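Local coordinates for integral membrane indolylacetylinositol arabinosyltransferase EmbB (Mycolicibacterium smegmatis MC2 155, PDB 7BVC), which probably transfers arabinose units to build the arabinan of cell-wall arabinogalactan, as a membrane-embedded glycosyltransferase of the Emb family, at residues A30-I44 / W462-L476. Numbering follows the deposited sequence.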
# COMPACT_ATOMS: atom_id res chain seq x y z
N ALA B 30 -0.38 -26.68 49.57
CA ALA B 30 -0.13 -26.41 48.16
C ALA B 30 -1.28 -26.83 47.25
O ALA B 30 -1.51 -26.19 46.22
CB ALA B 30 1.15 -27.11 47.71
N THR B 31 -2.02 -27.89 47.60
CA THR B 31 -3.17 -28.31 46.80
C THR B 31 -4.42 -27.53 47.18
O THR B 31 -5.08 -26.95 46.31
CB THR B 31 -3.40 -29.82 46.96
OG1 THR B 31 -3.94 -30.09 48.26
CG2 THR B 31 -2.11 -30.59 46.77
N ILE B 32 -4.80 -27.55 48.46
CA ILE B 32 -5.78 -26.59 48.94
C ILE B 32 -5.13 -25.22 48.95
O ILE B 32 -3.91 -25.09 49.14
CB ILE B 32 -6.28 -26.99 50.34
CG1 ILE B 32 -6.72 -28.45 50.35
CG2 ILE B 32 -7.44 -26.11 50.77
CD1 ILE B 32 -7.03 -28.98 51.73
N ALA B 33 -5.93 -24.18 48.72
CA ALA B 33 -5.47 -22.81 48.52
C ALA B 33 -4.63 -22.66 47.26
O ALA B 33 -4.04 -21.59 47.04
CB ALA B 33 -4.69 -22.27 49.72
N GLY B 34 -4.55 -23.69 46.43
CA GLY B 34 -3.98 -23.58 45.10
C GLY B 34 -5.02 -23.98 44.08
O GLY B 34 -4.98 -23.56 42.93
N LEU B 35 -5.96 -24.82 44.52
CA LEU B 35 -7.12 -25.16 43.71
C LEU B 35 -8.26 -24.17 43.91
O LEU B 35 -8.92 -23.78 42.94
CB LEU B 35 -7.60 -26.58 44.04
CG LEU B 35 -6.79 -27.74 43.47
CD1 LEU B 35 -7.21 -29.05 44.11
CD2 LEU B 35 -6.93 -27.81 41.96
N LEU B 36 -8.50 -23.74 45.15
CA LEU B 36 -9.53 -22.74 45.38
C LEU B 36 -9.09 -21.37 44.88
O LEU B 36 -9.93 -20.59 44.40
CB LEU B 36 -9.92 -22.69 46.86
CG LEU B 36 -8.97 -22.12 47.91
CD1 LEU B 36 -9.24 -20.65 48.15
CD2 LEU B 36 -9.09 -22.90 49.20
N GLY B 37 -7.80 -21.06 44.97
CA GLY B 37 -7.29 -19.85 44.37
C GLY B 37 -7.35 -19.82 42.86
O GLY B 37 -7.16 -18.75 42.26
N PHE B 38 -7.62 -20.96 42.23
CA PHE B 38 -7.85 -21.04 40.79
C PHE B 38 -9.32 -21.07 40.43
O PHE B 38 -9.72 -20.50 39.41
CB PHE B 38 -7.16 -22.28 40.21
CG PHE B 38 -7.75 -22.76 38.92
CD1 PHE B 38 -7.49 -22.10 37.73
CD2 PHE B 38 -8.57 -23.87 38.89
CE1 PHE B 38 -8.04 -22.54 36.54
CE2 PHE B 38 -9.12 -24.32 37.71
CZ PHE B 38 -8.85 -23.65 36.53
N VAL B 39 -10.16 -21.71 41.25
CA VAL B 39 -11.59 -21.68 41.00
C VAL B 39 -12.22 -20.35 41.40
O VAL B 39 -13.34 -20.05 40.97
CB VAL B 39 -12.33 -22.83 41.72
CG1 VAL B 39 -11.67 -24.16 41.41
CG2 VAL B 39 -12.39 -22.57 43.21
N LEU B 40 -11.53 -19.55 42.22
CA LEU B 40 -12.03 -18.22 42.55
C LEU B 40 -11.72 -17.19 41.48
O LEU B 40 -12.40 -16.17 41.40
CB LEU B 40 -11.45 -17.75 43.88
CG LEU B 40 -12.25 -18.11 45.13
CD1 LEU B 40 -11.69 -17.40 46.35
CD2 LEU B 40 -13.72 -17.76 44.94
N SER B 41 -10.70 -17.43 40.65
CA SER B 41 -10.32 -16.47 39.62
C SER B 41 -11.17 -16.58 38.37
O SER B 41 -11.28 -15.59 37.63
CB SER B 41 -8.85 -16.66 39.25
OG SER B 41 -8.00 -16.37 40.35
N VAL B 42 -11.77 -17.74 38.11
CA VAL B 42 -12.65 -17.89 36.96
C VAL B 42 -14.07 -17.42 37.25
O VAL B 42 -14.88 -17.33 36.32
CB VAL B 42 -12.68 -19.35 36.47
CG1 VAL B 42 -11.27 -19.86 36.23
CG2 VAL B 42 -13.40 -20.23 37.48
N SER B 43 -14.38 -17.12 38.51
CA SER B 43 -15.69 -16.61 38.89
C SER B 43 -15.74 -15.10 39.00
O SER B 43 -16.83 -14.54 39.16
CB SER B 43 -16.14 -17.23 40.21
OG SER B 43 -15.29 -16.83 41.27
N ILE B 44 -14.59 -14.42 38.92
CA ILE B 44 -14.59 -12.95 38.95
C ILE B 44 -15.32 -12.36 37.76
O ILE B 44 -16.11 -11.42 37.95
CB ILE B 44 -13.16 -12.42 39.11
CG1 ILE B 44 -12.47 -13.10 40.29
CG2 ILE B 44 -13.17 -10.92 39.30
CD1 ILE B 44 -13.14 -12.82 41.62
N TRP B 462 -0.04 -33.18 42.44
CA TRP B 462 -0.93 -32.05 42.70
C TRP B 462 -0.24 -30.94 43.48
O TRP B 462 -0.42 -29.77 43.13
CB TRP B 462 -2.19 -32.52 43.42
CG TRP B 462 -3.13 -33.26 42.53
CD1 TRP B 462 -3.48 -34.57 42.60
CD2 TRP B 462 -3.84 -32.72 41.40
NE1 TRP B 462 -4.37 -34.89 41.60
CE2 TRP B 462 -4.60 -33.77 40.85
CE3 TRP B 462 -3.90 -31.46 40.81
CZ2 TRP B 462 -5.41 -33.59 39.73
CZ3 TRP B 462 -4.70 -31.28 39.70
CH2 TRP B 462 -5.45 -32.34 39.18
N PRO B 463 0.55 -31.23 44.53
CA PRO B 463 1.28 -30.14 45.20
C PRO B 463 2.22 -29.38 44.29
O PRO B 463 2.67 -28.29 44.66
CB PRO B 463 2.04 -30.85 46.33
CG PRO B 463 1.93 -32.30 46.03
CD PRO B 463 0.67 -32.48 45.29
N LEU B 464 2.55 -29.92 43.11
CA LEU B 464 3.37 -29.22 42.14
C LEU B 464 2.57 -28.60 41.01
O LEU B 464 3.05 -27.65 40.38
CB LEU B 464 4.43 -30.17 41.55
CG LEU B 464 5.36 -30.88 42.53
CD1 LEU B 464 6.22 -31.89 41.81
CD2 LEU B 464 6.22 -29.88 43.27
N ILE B 465 1.37 -29.12 40.73
CA ILE B 465 0.58 -28.62 39.61
C ILE B 465 -0.39 -27.53 40.04
O ILE B 465 -0.57 -26.54 39.33
CB ILE B 465 -0.16 -29.80 38.94
CG1 ILE B 465 0.81 -30.62 38.09
CG2 ILE B 465 -1.32 -29.31 38.09
CD1 ILE B 465 1.49 -29.82 37.01
N ALA B 466 -1.02 -27.67 41.22
CA ALA B 466 -2.05 -26.71 41.62
C ALA B 466 -1.49 -25.31 41.84
O ALA B 466 -2.13 -24.34 41.40
CB ALA B 466 -2.79 -27.24 42.85
N PRO B 467 -0.35 -25.11 42.52
CA PRO B 467 0.24 -23.77 42.55
C PRO B 467 0.54 -23.22 41.17
O PRO B 467 0.40 -22.01 40.95
CB PRO B 467 1.52 -23.95 43.38
CG PRO B 467 1.68 -25.41 43.57
CD PRO B 467 0.33 -26.01 43.48
N LEU B 468 0.94 -24.07 40.22
CA LEU B 468 1.19 -23.60 38.86
C LEU B 468 -0.09 -23.17 38.15
O LEU B 468 -0.02 -22.41 37.19
CB LEU B 468 1.90 -24.68 38.05
CG LEU B 468 3.35 -24.98 38.44
CD1 LEU B 468 3.97 -25.96 37.46
CD2 LEU B 468 4.15 -23.70 38.50
N LEU B 469 -1.25 -23.65 38.61
CA LEU B 469 -2.52 -23.19 38.08
C LEU B 469 -2.98 -21.91 38.75
O LEU B 469 -3.49 -21.00 38.07
CB LEU B 469 -3.59 -24.28 38.26
CG LEU B 469 -3.62 -25.41 37.23
CD1 LEU B 469 -4.65 -26.45 37.62
CD2 LEU B 469 -3.91 -24.86 35.84
N ALA B 470 -2.83 -21.82 40.07
CA ALA B 470 -3.16 -20.59 40.77
C ALA B 470 -2.29 -19.43 40.31
O ALA B 470 -2.75 -18.28 40.28
CB ALA B 470 -3.03 -20.79 42.28
N ALA B 471 -1.04 -19.70 39.96
CA ALA B 471 -0.15 -18.65 39.47
C ALA B 471 -0.60 -18.16 38.10
O ALA B 471 -0.63 -16.95 37.84
CB ALA B 471 1.29 -19.17 39.42
N GLY B 472 -0.94 -19.08 37.20
CA GLY B 472 -1.36 -18.68 35.87
C GLY B 472 -2.69 -17.96 35.86
O GLY B 472 -2.86 -16.95 35.18
N THR B 473 -3.66 -18.48 36.62
CA THR B 473 -5.00 -17.89 36.65
C THR B 473 -5.14 -16.98 37.87
O THR B 473 -5.83 -17.27 38.84
CB THR B 473 -6.06 -18.99 36.66
OG1 THR B 473 -5.70 -20.00 35.70
CG2 THR B 473 -7.42 -18.42 36.29
N VAL B 474 -4.42 -15.86 37.80
CA VAL B 474 -4.56 -14.81 38.81
C VAL B 474 -4.73 -13.43 38.20
O VAL B 474 -5.19 -12.50 38.90
CB VAL B 474 -3.35 -14.82 39.78
CG1 VAL B 474 -2.10 -14.35 39.07
CG2 VAL B 474 -3.63 -14.00 41.03
N ILE B 475 -4.42 -13.23 36.92
CA ILE B 475 -4.60 -11.92 36.30
C ILE B 475 -6.06 -11.62 36.00
O ILE B 475 -6.39 -10.48 35.65
CB ILE B 475 -3.77 -11.81 35.00
CG1 ILE B 475 -3.60 -10.35 34.60
CG2 ILE B 475 -4.42 -12.61 33.89
CD1 ILE B 475 -2.85 -10.14 33.33
N LEU B 476 -6.95 -12.61 36.11
CA LEU B 476 -8.37 -12.34 35.92
C LEU B 476 -8.92 -11.40 36.98
O LEU B 476 -9.78 -10.57 36.67
CB LEU B 476 -9.16 -13.64 35.90
CG LEU B 476 -8.84 -14.60 34.75
CD1 LEU B 476 -9.82 -15.75 34.71
CD2 LEU B 476 -8.81 -13.86 33.43
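Phe38 lays the CD1–CE1 edge of its ring against Thr473: the CB of Thr473 sits in the ring plane, and Thr473 OG1 comes to 3.4 Å from Phe38 CD1. With CG anti to the backbone N (chi1 156°), the ring is swung across the flank of the partner helix, roughly at right angles to its run, its root also brushing Leu469, whose CB is 4.5 Å from Phe38 CG. Thr473 is where 462-476 leaves helical geometry, and its carbonyl turns to the other segment: Ser41 OG lies 2.8 Å from Thr473 O and 3.2 Å from Gly37 O, so that the hydroxyl lies within bonding distance of both carbonyls. Next to this polar spot, Thr473 CG2 rests on Ser41 CB, and Leu476 sends CD1 to within 3.3 Å of Ser41 O.

Around Gly34 the chains meet through small residues. The CB of Ala470 abuts Gly34 O at 3.4 Å, and the two alpha carbons of Gly34 and Pro467 are 4.9 Å apart; Gly34, having no side chain, meets Ala466 and Ala470 with its backbone. Ala466 fills the next position, its CB touching both Ala30 O and the CG of Leu35, which bends back although its CB points away. Pro467 CD lies against Ala30 O; further along, Thr31 and Pro463 run side by side, Thr31 CG2 being 3.5 Å from Pro463 N.

The two predicted membrane spans therefore run alongside each other in the same direction, packing the N-terminal span against helix 462-472, which belongs to the GT-C-type membrane region. Helix 231-244 borders both, touched by Leu36, Pro463 and Val474, and helix 415-428 receives Leu468 and Ala471 from helix 462-472.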